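Long-range contacts in protein-tyrosine-phosphatase PTP1 (Arabidopsis thaliana, PDB 6KRW), which dephosphorylates phosphotyrosine in proteins, including the MAP kinase MPK6, and together with MKP1 modulates plant defence responses: residues T52-S57 with D67-D72; N74-N79 with G88-S93; C129-M134 with G231-H236; M178-E183 with H198-E203. All coordinates share one frame; numbering follows the deposited sequence.

Interaction 1: T52-S57 with D67-D72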
loop_
_atom_site.group_PDB
_atom_site.type_symbol
_atom_site.label_atom_id
_atom_site.label_comp_id
_atom_site.label_asym_id
_atom_site.label_seq_id
_atom_site.Cartn_x
_atom_site.Cartn_y
_atom_site.Cartn_z
ATOM N N THR A 52 -1.641 -17.544 13.138
ATOM C CA THR A 52 -0.832 -18.284 14.128
ATOM C C THR A 52 0.655 -17.955 13.996
ATOM O O THR A 52 1.348 -17.927 15.022
ATOM C CB THR A 52 -1.074 -19.794 14.011
ATOM O OG1 THR A 52 -0.620 -20.289 12.757
ATOM C CG2 THR A 52 -2.543 -20.116 14.142
ATOM N N VAL A 53 1.160 -17.778 12.784
ATOM C CA VAL A 53 2.624 -17.578 12.643
ATOM C C VAL A 53 2.990 -16.202 13.234
ATOM O O VAL A 53 3.980 -16.120 13.957
ATOM C CB VAL A 53 3.081 -17.732 11.182
ATOM C CG1 VAL A 53 4.567 -17.468 11.059
ATOM C CG2 VAL A 53 2.741 -19.128 10.695
ATOM N N ALA A 54 2.187 -15.190 12.935
ATOM C CA ALA A 54 2.417 -13.821 13.447
ATOM C C ALA A 54 2.367 -13.805 14.973
ATOM O O ALA A 54 3.066 -12.930 15.571
ATOM C CB ALA A 54 1.388 -12.867 12.885
ATOM N N MET A 55 1.511 -14.640 15.566
ATOM C CA MET A 55 1.256 -14.626 17.034
ATOM C C MET A 55 2.251 -15.556 17.751
ATOM O O MET A 55 2.230 -15.573 18.971
ATOM C CB MET A 55 -0.192 -15.015 17.373
ATOM C CG MET A 55 -1.251 -14.048 16.847
ATOM S SD MET A 55 -0.995 -12.360 17.367
ATOM C CE MET A 55 -2.293 -11.517 16.481
ATOM N N ASN A 56 3.116 -16.255 17.007
ATOM C CA ASN A 56 4.156 -17.154 17.569
ATOM C C ASN A 56 5.059 -16.373 18.515
ATOM O O ASN A 56 5.430 -15.242 18.148
ATOM C CB ASN A 56 5.086 -17.686 16.476
ATOM C CG ASN A 56 4.962 -19.166 16.275
ATOM O OD1 ASN A 56 4.560 -19.868 17.192
ATOM N ND2 ASN A 56 5.323 -19.634 15.090
ATOM N N SER A 57 5.539 -17.024 19.568
ATOM C CA SER A 57 6.458 -16.376 20.541
ATOM C C SER A 57 7.750 -15.939 19.835
ATOM O O SER A 57 8.274 -14.863 20.171
ATOM C CB SER A 57 6.738 -17.289 21.701
ATOM O OG SER A 57 7.515 -18.393 21.266
ATOM N N ASP A 67 -1.969 -6.209 17.482
ATOM C CA ASP A 67 -3.271 -6.597 16.887
ATOM C C ASP A 67 -3.283 -6.293 15.384
ATOM O O ASP A 67 -4.369 -6.362 14.768
ATOM C CB ASP A 67 -4.400 -5.879 17.627
ATOM C CG ASP A 67 -4.277 -4.359 17.624
ATOM O OD1 ASP A 67 -3.204 -3.845 17.261
ATOM O OD2 ASP A 67 -5.253 -3.701 18.003
ATOM N N VAL A 68 -2.139 -5.961 14.787
ATOM C CA VAL A 68 -2.086 -5.755 13.317
ATOM C C VAL A 68 -1.033 -6.696 12.760
ATOM O O VAL A 68 0.173 -6.446 12.867
ATOM C CB VAL A 68 -1.800 -4.302 12.905
ATOM C CG1 VAL A 68 -1.815 -4.197 11.380
ATOM C CG2 VAL A 68 -2.807 -3.351 13.530
ATOM N N VAL A 69 -1.490 -7.833 12.263
ATOM C CA VAL A 69 -0.647 -8.957 11.827
ATOM C C VAL A 69 -1.302 -9.536 10.580
ATOM O O VAL A 69 -2.520 -9.405 10.397
ATOM C CB VAL A 69 -0.521 -10.036 12.910
ATOM C CG1 VAL A 69 0.256 -9.541 14.107
ATOM C CG2 VAL A 69 -1.877 -10.575 13.339
ATOM N N PRO A 70 -0.499 -10.182 9.711
ATOM C CA PRO A 70 -1.043 -10.835 8.526
ATOM C C PRO A 70 -1.675 -12.193 8.876
ATOM O O PRO A 70 -1.194 -12.885 9.751
ATOM C CB PRO A 70 0.174 -11.038 7.623
ATOM C CG PRO A 70 1.293 -11.286 8.632
ATOM C CD PRO A 70 0.967 -10.329 9.785
ATOM N N PHE A 71 -2.713 -12.496 8.121
ATOM C CA PHE A 71 -3.308 -13.856 8.156
ATOM C C PHE A 71 -2.316 -14.869 7.627
ATOM O O PHE A 71 -1.561 -14.612 6.663
ATOM C CB PHE A 71 -4.571 -13.851 7.304
ATOM C CG PHE A 71 -5.605 -12.849 7.710
ATOM C CD1 PHE A 71 -6.023 -12.737 9.033
ATOM C CD2 PHE A 71 -6.221 -12.037 6.774
ATOM C CE1 PHE A 71 -6.992 -11.814 9.395
ATOM C CE2 PHE A 71 -7.180 -11.102 7.130
ATOM C CZ PHE A 71 -7.563 -10.993 8.440
ATOM N N ASP A 72 -2.350 -16.075 8.184
ATOM C CA ASP A 72 -1.525 -17.177 7.651
ATOM C C ASP A 72 -1.801 -17.401 6.166
ATOM O O ASP A 72 -0.848 -17.725 5.427
ATOM C CB ASP A 72 -1.792 -18.467 8.421
ATOM C CG ASP A 72 -1.370 -18.440 9.873
ATOM O OD1 ASP A 72 -0.402 -17.737 10.205
ATOM O OD2 ASP A 72 -1.966 -19.159 10.700
HETATM O O HOH W 1 0.485 -15.072 10.549
#

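Interaction 2: N74-N79 with G88-S93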
loop_
_atom_site.group_PDB
_atom_site.type_symbol
_atom_site.label_atom_id
_atom_site.label_comp_id
_atom_site.label_asym_id
_atom_site.label_seq_id
_atom_site.Cartn_x
_atom_site.Cartn_y
_atom_site.Cartn_z
ATOM N N ASN A 74 -2.345 -15.610 3.597
ATOM C CA ASN A 74 -1.798 -14.741 2.517
ATOM C C ASN A 74 -0.612 -13.939 3.024
ATOM O O ASN A 74 -0.286 -12.959 2.321
ATOM C CB ASN A 74 -2.864 -13.846 1.908
ATOM C CG ASN A 74 -3.308 -12.760 2.875
ATOM O OD1 ASN A 74 -3.395 -13.010 4.082
ATOM N ND2 ASN A 74 -3.610 -11.567 2.343
ATOM N N ARG A 75 0.030 -14.314 4.094
ATOM C CA ARG A 75 1.229 -13.597 4.565
ATOM C C ARG A 75 2.330 -13.809 3.541
ATOM O O ARG A 75 2.399 -14.845 2.846
ATOM C CB ARG A 75 1.664 -14.060 5.944
ATOM C CG ARG A 75 2.162 -15.492 6.031
ATOM C CD ARG A 75 2.434 -15.909 7.455
ATOM N NE ARG A 75 3.020 -17.243 7.473
ATOM C CZ ARG A 75 4.291 -17.540 7.411
ATOM N NH1 ARG A 75 5.219 -16.572 7.365
ATOM N NH2 ARG A 75 4.657 -18.815 7.374
ATOM N N ILE A 76 3.203 -12.821 3.414
ATOM C CA ILE A 76 4.406 -12.967 2.583
ATOM C C ILE A 76 5.469 -13.726 3.365
ATOM O O ILE A 76 5.780 -13.368 4.495
ATOM C CB ILE A 76 4.936 -11.583 2.149
ATOM C CG1 ILE A 76 3.851 -10.760 1.456
ATOM C CG2 ILE A 76 6.178 -11.737 1.281
ATOM C CD1 ILE A 76 3.283 -11.373 0.175
ATOM N N VAL A 77 5.993 -14.793 2.766
ATOM C CA VAL A 77 6.979 -15.658 3.423
ATOM C C VAL A 77 8.363 -15.368 2.843
ATOM O O VAL A 77 8.539 -15.404 1.623
ATOM C CB VAL A 77 6.581 -17.128 3.208
ATOM C CG1 VAL A 77 7.573 -18.050 3.863
ATOM C CG2 VAL A 77 5.164 -17.403 3.669
ATOM N N LEU A 78 9.326 -15.190 3.721
ATOM C CA LEU A 78 10.755 -15.153 3.317
ATOM C C LEU A 78 11.180 -16.593 3.018
ATOM O O LEU A 78 11.079 -17.448 3.917
ATOM C CB LEU A 78 11.610 -14.533 4.415
ATOM C CG LEU A 78 11.325 -13.061 4.706
ATOM C CD1 LEU A 78 12.139 -12.621 5.894
ATOM C CD2 LEU A 78 11.579 -12.176 3.491
ATOM N N ASN A 79 11.665 -16.832 1.814
ATOM C CA ASN A 79 12.082 -18.178 1.354
ATOM C C ASN A 79 13.144 -17.956 0.294
ATOM O O ASN A 79 12.803 -17.591 -0.828
ATOM C CB ASN A 79 10.893 -18.979 0.816
ATOM C CG ASN A 79 11.266 -20.404 0.474
ATOM O OD1 ASN A 79 12.438 -20.761 0.560
ATOM N ND2 ASN A 79 10.281 -21.218 0.099
ATOM N N GLY A 88 9.691 -18.033 8.083
ATOM C CA GLY A 88 9.818 -17.002 7.046
ATOM C C GLY A 88 9.046 -15.731 7.354
ATOM O O GLY A 88 8.700 -15.011 6.409
ATOM N N TYR A 89 8.778 -15.463 8.621
ATOM C CA TYR A 89 7.754 -14.464 8.984
ATOM C C TYR A 89 8.237 -13.020 8.735
ATOM O O TYR A 89 9.301 -12.600 9.193
ATOM C CB TYR A 89 7.346 -14.608 10.450
ATOM C CG TYR A 89 6.323 -13.583 10.815
ATOM C CD1 TYR A 89 5.031 -13.674 10.343
ATOM C CD2 TYR A 89 6.668 -12.444 11.541
ATOM C CE1 TYR A 89 4.088 -12.702 10.613
ATOM C CE2 TYR A 89 5.738 -11.458 11.817
ATOM C CZ TYR A 89 4.446 -11.570 11.339
ATOM O OH TYR A 89 3.497 -10.632 11.570
ATOM N N VAL A 90 7.392 -12.287 8.052
ATOM C CA VAL A 90 7.434 -10.811 7.983
ATOM C C VAL A 90 6.002 -10.307 8.098
ATOM O O VAL A 90 5.060 -10.975 7.615
ATOM C CB VAL A 90 8.159 -10.361 6.714
ATOM C CG1 VAL A 90 7.575 -10.922 5.461
ATOM C CG2 VAL A 90 8.214 -8.837 6.619
ATOM N N ASN A 91 5.800 -9.172 8.748
ATOM C CA ASN A 91 4.457 -8.580 8.903
ATOM C C ASN A 91 4.073 -7.944 7.577
ATOM O O ASN A 91 4.308 -6.739 7.374
ATOM C CB ASN A 91 4.386 -7.666 10.106
ATOM C CG ASN A 91 2.964 -7.287 10.434
ATOM O OD1 ASN A 91 2.163 -7.004 9.539
ATOM N ND2 ASN A 91 2.654 -7.251 11.724
ATOM N N ALA A 92 3.520 -8.731 6.666
ATOM C CA ALA A 92 3.276 -8.286 5.287
ATOM C C ALA A 92 2.216 -9.195 4.685
ATOM O O ALA A 92 2.281 -10.438 4.943
ATOM C CB ALA A 92 4.536 -8.337 4.461
ATOM N N SER A 93 1.292 -8.612 3.957
ATOM C CA SER A 93 0.116 -9.309 3.391
ATOM C C SER A 93 0.034 -9.084 1.896
ATOM O O SER A 93 0.217 -7.944 1.426
ATOM C CB SER A 93 -1.133 -8.752 4.024
ATOM O OG SER A 93 -1.117 -8.882 5.420
HETATM O O HOH W 2 -2.824 -10.960 5.741
HETATM O O HOH W 3 4.964 -13.741 6.973
#

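Interaction 3: C129-M134 with G231-H236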
loop_
_atom_site.group_PDB
_atom_site.type_symbol
_atom_site.label_atom_id
_atom_site.label_comp_id
_atom_site.label_asym_id
_atom_site.label_seq_id
_atom_site.Cartn_x
_atom_site.Cartn_y
_atom_site.Cartn_z
ATOM N N CYS A 129 9.984 -6.389 -5.944
ATOM C CA CYS A 129 9.010 -5.269 -5.877
ATOM C C CYS A 129 9.611 -4.050 -6.555
ATOM O O CYS A 129 10.671 -3.630 -6.144
ATOM C CB CYS A 129 8.678 -4.910 -4.439
ATOM S SG CYS A 129 7.925 -6.296 -3.546
ATOM N N PRO A 130 8.980 -3.481 -7.601
ATOM C CA PRO A 130 9.571 -2.327 -8.285
ATOM C C PRO A 130 9.367 -0.979 -7.575
ATOM O O PRO A 130 10.088 -0.012 -7.906
ATOM C CB PRO A 130 8.848 -2.348 -9.635
ATOM C CG PRO A 130 7.496 -2.930 -9.317
ATOM C CD PRO A 130 7.814 -4.026 -8.319
ATOM N N ILE A 131 8.410 -0.918 -6.646
ATOM C CA ILE A 131 7.915 0.355 -6.044
ATOM C C ILE A 131 7.737 0.123 -4.556
ATOM O O ILE A 131 7.144 -0.893 -4.183
ATOM C CB ILE A 131 6.575 0.793 -6.672
ATOM C CG1 ILE A 131 6.688 0.989 -8.188
ATOM C CG2 ILE A 131 6.001 2.021 -5.970
ATOM C CD1 ILE A 131 7.543 2.101 -8.629
ATOM N N ILE A 132 8.074 1.106 -3.758
ATOM C CA ILE A 132 7.658 1.270 -2.355
ATOM C C ILE A 132 6.914 2.587 -2.212
ATOM O O ILE A 132 7.476 3.633 -2.544
ATOM C CB ILE A 132 8.836 1.198 -1.393
ATOM C CG1 ILE A 132 9.580 -0.126 -1.498
ATOM C CG2 ILE A 132 8.378 1.480 0.010
ATOM C CD1 ILE A 132 10.958 -0.114 -0.843
ATOM N N VAL A 133 5.698 2.529 -1.724
ATOM C CA VAL A 133 4.851 3.675 -1.357
ATOM C C VAL A 133 4.860 3.780 0.147
ATOM O O VAL A 133 4.336 2.876 0.842
ATOM C CB VAL A 133 3.442 3.607 -1.943
ATOM C CG1 VAL A 133 2.608 4.787 -1.526
ATOM C CG2 VAL A 133 3.471 3.418 -3.444
ATOM N N MET A 134 5.416 4.880 0.636
ATOM C CA MET A 134 5.528 5.134 2.079
ATOM C C MET A 134 4.621 6.302 2.448
ATOM O O MET A 134 4.875 7.423 1.951
ATOM C CB MET A 134 6.976 5.480 2.409
ATOM C CG MET A 134 7.192 5.781 3.850
ATOM S SD MET A 134 8.924 5.974 4.191
ATOM C CE MET A 134 8.809 6.252 5.947
ATOM N N GLY A 231 6.020 -6.791 -10.626
ATOM C CA GLY A 231 6.001 -7.326 -9.258
ATOM C C GLY A 231 5.045 -6.539 -8.383
ATOM O O GLY A 231 4.469 -5.541 -8.811
ATOM N N PRO A 232 4.803 -7.011 -7.146
ATOM C CA PRO A 232 3.915 -6.322 -6.228
ATOM C C PRO A 232 4.439 -4.923 -5.872
ATOM O O PRO A 232 5.620 -4.722 -5.754
ATOM C CB PRO A 232 3.859 -7.220 -4.980
ATOM C CG PRO A 232 4.431 -8.546 -5.424
ATOM C CD PRO A 232 5.403 -8.209 -6.547
ATOM N N ILE A 233 3.509 -3.997 -5.698
ATOM C CA ILE A 233 3.802 -2.644 -5.150
ATOM C C ILE A 233 3.738 -2.725 -3.635
ATOM O O ILE A 233 2.687 -3.075 -3.096
ATOM C CB ILE A 233 2.813 -1.603 -5.687
ATOM C CG1 ILE A 233 2.978 -1.436 -7.193
ATOM C CG2 ILE A 233 2.932 -0.295 -4.925
ATOM C CD1 ILE A 233 1.896 -0.626 -7.822
ATOM N N ILE A 234 4.840 -2.432 -2.972
ATOM C CA ILE A 234 4.836 -2.319 -1.506
ATOM C C ILE A 234 4.119 -1.047 -1.114
ATOM O O ILE A 234 4.450 0.003 -1.645
ATOM C CB ILE A 234 6.244 -2.439 -0.924
ATOM C CG1 ILE A 234 6.779 -3.857 -1.104
ATOM C CG2 ILE A 234 6.243 -2.036 0.528
ATOM C CD1 ILE A 234 8.265 -3.987 -0.814
ATOM N N VAL A 235 3.191 -1.132 -0.195
ATOM C CA VAL A 235 2.520 0.047 0.398
ATOM C C VAL A 235 2.611 -0.073 1.892
ATOM O O VAL A 235 2.262 -1.146 2.436
ATOM C CB VAL A 235 1.083 0.267 -0.072
ATOM C CG1 VAL A 235 0.531 1.569 0.459
ATOM C CG2 VAL A 235 0.935 0.181 -1.574
ATOM N N HIS A 236 3.124 0.956 2.565
ATOM C CA HIS A 236 3.217 0.873 4.031
ATOM C C HIS A 236 2.983 2.244 4.649
ATOM O O HIS A 236 3.272 3.276 4.007
ATOM C CB HIS A 236 4.535 0.263 4.485
ATOM C CG HIS A 236 5.713 1.194 4.496
ATOM N ND1 HIS A 236 5.984 1.950 5.603
ATOM C CD2 HIS A 236 6.713 1.353 3.625
ATOM C CE1 HIS A 236 7.107 2.661 5.369
ATOM N NE2 HIS A 236 7.572 2.324 4.137
#

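Interaction 4: M178-E183 with H198-E203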
loop_
_atom_site.group_PDB
_atom_site.type_symbol
_atom_site.label_atom_id
_atom_site.label_comp_id
_atom_site.label_asym_id
_atom_site.label_seq_id
_atom_site.Cartn_x
_atom_site.Cartn_y
_atom_site.Cartn_z
ATOM N N MET A 178 8.509 12.779 -2.089
ATOM C CA MET A 178 9.972 12.538 -2.144
ATOM C C MET A 178 10.216 11.266 -2.931
ATOM O O MET A 178 9.631 10.208 -2.537
ATOM C CB MET A 178 10.570 12.435 -0.749
ATOM C CG MET A 178 10.796 13.769 -0.097
ATOM S SD MET A 178 11.267 13.593 1.624
ATOM C CE MET A 178 9.685 13.166 2.359
ATOM N N LEU A 179 10.843 11.378 -4.081
ATOM C CA LEU A 179 11.177 10.280 -4.995
ATOM C C LEU A 179 12.626 9.881 -4.810
ATOM O O LEU A 179 13.446 10.693 -5.083
ATOM C CB LEU A 179 10.852 10.672 -6.432
ATOM C CG LEU A 179 9.507 11.357 -6.647
ATOM C CD1 LEU A 179 9.375 11.803 -8.091
ATOM C CD2 LEU A 179 8.337 10.450 -6.280
ATOM N N ARG A 180 12.881 8.650 -4.388
ATOM C CA ARG A 180 14.240 8.107 -4.235
ATOM C C ARG A 180 14.411 6.898 -5.138
ATOM O O ARG A 180 13.720 5.908 -4.924
ATOM C CB ARG A 180 14.536 7.737 -2.793
ATOM C CG ARG A 180 14.452 8.875 -1.799
ATOM C CD ARG A 180 14.708 8.384 -0.397
ATOM N NE ARG A 180 14.893 9.438 0.595
ATOM C CZ ARG A 180 13.917 10.025 1.300
ATOM N NH1 ARG A 180 12.643 9.709 1.121
ATOM N NH2 ARG A 180 14.225 10.944 2.196
ATOM N N ASN A 181 15.308 7.003 -6.101
ATOM C CA ASN A 181 15.740 5.857 -6.932
ATOM C C ASN A 181 16.798 5.093 -6.139
ATOM O O ASN A 181 17.927 5.611 -5.926
ATOM C CB ASN A 181 16.290 6.333 -8.269
ATOM C CG ASN A 181 16.426 5.214 -9.272
ATOM O OD1 ASN A 181 17.276 4.339 -9.126
ATOM N ND2 ASN A 181 15.599 5.246 -10.302
ATOM N N LEU A 182 16.423 3.890 -5.699
ATOM C CA LEU A 182 17.268 3.086 -4.799
ATOM C C LEU A 182 17.805 1.890 -5.567
ATOM O O LEU A 182 17.164 1.412 -6.521
ATOM C CB LEU A 182 16.437 2.585 -3.618
ATOM C CG LEU A 182 15.832 3.667 -2.727
ATOM C CD1 LEU A 182 15.072 3.037 -1.556
ATOM C CD2 LEU A 182 16.927 4.627 -2.277
ATOM N N GLU A 183 18.959 1.430 -5.118
ATOM C CA GLU A 183 19.646 0.266 -5.686
ATOM C C GLU A 183 19.938 -0.672 -4.530
ATOM O O GLU A 183 20.612 -0.253 -3.572
ATOM C CB GLU A 183 20.917 0.725 -6.372
ATOM C CG GLU A 183 21.883 -0.386 -6.700
ATOM C CD GLU A 183 23.160 0.123 -7.347
ATOM O OE1 GLU A 183 23.068 1.008 -8.232
ATOM O OE2 GLU A 183 24.242 -0.346 -6.947
ATOM N N HIS A 198 11.232 4.495 -4.563
ATOM C CA HIS A 198 10.655 4.776 -3.236
ATOM C C HIS A 198 9.938 6.111 -3.290
ATOM O O HIS A 198 10.571 7.137 -3.630
ATOM C CB HIS A 198 11.732 4.694 -2.173
ATOM C CG HIS A 198 11.279 4.805 -0.765
ATOM N ND1 HIS A 198 11.071 6.007 -0.122
ATOM C CD2 HIS A 198 11.038 3.832 0.151
ATOM C CE1 HIS A 198 10.753 5.799 1.138
ATOM N NE2 HIS A 198 10.687 4.442 1.323
ATOM N N ILE A 199 8.662 6.105 -2.953
ATOM C CA ILE A 199 7.808 7.320 -2.949
ATOM C C ILE A 199 7.344 7.556 -1.523
ATOM O O ILE A 199 6.603 6.723 -0.997
ATOM C CB ILE A 199 6.639 7.196 -3.942
ATOM C CG1 ILE A 199 7.105 6.819 -5.345
ATOM C CG2 ILE A 199 5.815 8.462 -3.954
ATOM C CD1 ILE A 199 5.965 6.530 -6.311
ATOM N N GLN A 200 7.752 8.668 -0.929
ATOM C CA GLN A 200 7.333 9.020 0.438
ATOM C C GLN A 200 6.412 10.241 0.430
ATOM O O GLN A 200 6.783 11.254 -0.193
ATOM C CB GLN A 200 8.530 9.260 1.351
ATOM C CG GLN A 200 8.073 9.584 2.766
ATOM C CD GLN A 200 9.167 9.925 3.741
ATOM O OE1 GLN A 200 10.309 10.192 3.365
ATOM N NE2 GLN A 200 8.794 9.966 5.007
ATOM N N TYR A 201 5.311 10.158 1.166
ATOM C CA TYR A 201 4.308 11.227 1.367
ATOM C C TYR A 201 4.196 11.558 2.870
ATOM O O TYR A 201 3.559 10.826 3.598
ATOM C CB TYR A 201 2.970 10.817 0.765
ATOM C CG TYR A 201 1.904 11.864 0.890
ATOM C CD1 TYR A 201 2.202 13.218 0.761
ATOM C CD2 TYR A 201 0.590 11.514 1.104
ATOM C CE1 TYR A 201 1.218 14.191 0.874
ATOM C CE2 TYR A 201 -0.406 12.466 1.205
ATOM C CZ TYR A 201 -0.100 13.806 1.078
ATOM O OH TYR A 201 -1.109 14.714 1.186
ATOM N N PRO A 202 4.829 12.653 3.480
ATOM C CA PRO A 202 4.788 13.012 4.962
ATOM C C PRO A 202 3.595 13.857 5.440
ATOM O O PRO A 202 3.516 14.124 6.619
ATOM C CB PRO A 202 6.110 13.797 5.094
ATOM C CG PRO A 202 6.210 14.532 3.773
ATOM C CD PRO A 202 5.715 13.549 2.736
ATOM N N GLU A 203 2.598 14.057 4.567
ATOM C CA GLU A 203 1.512 14.975 5.011
ATOM C C GLU A 203 0.196 14.211 5.095
ATOM O O GLU A 203 -0.863 14.780 4.857
ATOM C CB GLU A 203 1.438 16.186 4.097
ATOM C CG GLU A 203 2.651 17.099 4.252
ATOM C CD GLU A 203 3.049 17.435 5.689
ATOM O OE1 GLU A 203 4.252 17.309 6.009
ATOM O OE2 GLU A 203 2.177 17.851 6.497
HETATM O O HOH W 4 11.318 8.686 -0.913
HETATM O O HOH W 5 12.480 11.447 5.106
#

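Interaction 1: T52-S57 with D67-D72
Val69 packs on Ala54 and Met55 of the weakly bonded helical turn 52-55; it belongs to the run that, in this classical protein tyrosine phosphatase, follows the KNRY phosphotyrosine-recognition loop and leads to strand 75-77. The packing is tight, with Val69 CB 3.4 Å from Ala54 CB, so the alanine methyl sits against the branch point of the valine. Met55 crosses Val69 at about a right angle; the bend of its chain at chi2 (-55°) carries the terminal methyl CE to 3.3 Å from Val69 CG2, closer than usual carbon contact. Leu47 of helix 47-50 touches both Val69 and Met55. Pro70 extends the apolar patch through its ring carbon CD, 4.0 Å from Ala54 CB. Its carbonyl O accepts from a water that also donates to Asp72 OD1 and accepts from Ala54 N, which gives that amide its link to the second segment. Asp72 sets its carboxylate against the start of the turn. The bond from Val53 N to the syn lone pair of Asp72 OD1, 3.0 Å long, is straighter, with 172° at the hydrogen, than that from Thr52 N to Asp72 OD2 (144°). Replacing Asp72 with an alanine would probably leave the Thr52 and Val53 amides without these acceptors and the shared water without one anchor. Asp72 OD2 is gripped twice, by Thr52 N at 2.9 Å and Thr52 OG1 at 2.7 Å, both on the syn side but from opposite faces of the carboxylate plane.

Interaction 2: N74-N79 with G88-S93
Leu78 N donates to Gly88 O at 2.8 Å and Ile76 N to Ala92 O at 3.0 Å, the two direct hydrogen bonds between these segments. Between them a water bridges the gap: it accepts from Val90 N and Arg75 NH1 and donates to Ile76 O. A second water donates to Asn74 OD1, whose amide ND2 is hydrogen-bonded to Gln277 O, and accepts from Ser93 OG, also bonded to Arg278. Arg75 and Ser93 form an antiparallel non-hydrogen-bonded pair, but the ladder is interrupted where the chain turns a corner at Asn91, the centre of an inverse gamma turn, so that strands 89-90 and 92-95 belong to different sheets or faces; the latter is an outermost strand of the mixed phosphatase sheet. Among apolar groups, Ile76 CG1 lies 3.9 Å from Ala92 CB, and Met123 of helix 117-126 packs on both residues. Val90 has CG1 between its backbone N and carbonyl carbon (chi1 56°), which aims that methyl at Ile76 O, 3.2 Å away. The extended Arg75 carries its guanidinium under Val77 CG2, which covers one face; NH1 meets the edge of the Tyr89 ring 4.2 Å from CD1, while NH2 is bonded to Lys87 O. At Gly88 any CB would collide with Leu78 O and Val77 CG1.

Interaction 3: C129-M134 with G231-H236
The imidazole of His236 lies beside Met134, whose CA sits over one ring face in a CH-pi contact, 4.3 Å from the ring centroid and 19° off the normal. The sulfur SD of the same methionine approaches obliquely, and Met134 CG comes within 3.5 Å of His236 CE1. At the ring edge, close to its plane, Ile132 CG2 stands 4.0 Å from His236 CD2. The ring reaches this place because CG lies between the backbone N and the carbonyl carbon (chi1 80°), folding it back toward strand 131-134; there NE2 is hydrogen-bonded to Tyr150 OH. Beneath the side chains runs a parallel ladder in which Val133 N donates to Ile234 O at 2.8 Å, Ile234 N to Ile131 O and His236 N to Val133 O, with the strand axes only 15° apart. On the sheet face of Ile132 and His236, Ile234 lies alongside Ile132 and pushes CD1 to 3.6 Å from Cys129 SG, while Phe120 of helix 117-126 touches both isoleucines. The face of Val133 and Val235 carries Ile131 CG2 against Ile233 CG2, 4.0 Å apart. At the entry end, Pro130 CD packs 3.4 Å from Pro232 O, a buried carbonyl oxygen with no hydrogen-bond partner in the model. The pair forms the parallel centre of the mixed sheet, and strand 233-236 runs straight into the HCX5R signature of the protein tyrosine phosphatases: His236 is its first residue, Cys237 forms the phosphocysteine intermediate, and the following P-loop through Arg243 is a substrate-binding site by similarity.

Interaction 4: M178-E183 with H198-E203
Arg180 and Gln200 lie side by side and point the same way, so that Arg180 NH1 can donate to Gln200 OE1 at 3.3 Å, with 152° at the hydrogen. The fit is not flat, since the guanidinium and amide planes are 40° apart. Met178 closes on the same oxygen: its chain bends at chi3 (-75°), bringing the methyl CE to 3.2 Å from Gln200 OE1 and to 4.0 Å from Pro202 CG. A water tucked between the side chains accepts from Arg180 NH1 at 2.6 Å, donates to Met178 O and is hydrogen-bonded to His198 ND1 at the ring edge. An alanine here in place of Arg180 would take away the donor to Gln200 OE1 and would probably leave that water held by Met178 O and His198 ND1 alone among the partners described. These groups stand on one face of a beta hairpin, strands 178-186 and 194-200, whose antiparallel pairing gives two-way backbone bonds between Met178 and Gln200 and between Arg180 and His198; Arg180 N to His198 O, for example, is 2.9 Å. The other face carries Leu179, its side chain poorly ordered, beside Ile199, turned to helix 214-223 through Arg222 and Leu223. Further out, Tyr150 OH holds His198 NE2, the carbonyl of Thr136 fixes the amide end of Gln200 through NE2, and Phe151 and Gln152 pack on Arg180.

From the N terminus, interaction 1 comes first, closing a short loop between residues 57 and 67, and interaction 2 follows in series, closing the one between 79 and 88. The two touch: Asn91 ND2 probably bonds to Val68 O, and Tyr89 packs on Ala54 and Pro70, which ties the short helical turn to strand 89-90, just ahead of edge strand 92-95 of the sheet. Interaction 3 spans nearly a hundred residues and joins central strands 131-134 and 233-236. Interaction 4, a hairpin, is nested inside that loop, and its strand 194-200 pairs directly with 131-134. Interactions 2 and 3 reach the same sheet without touching, and none of the four loops cross.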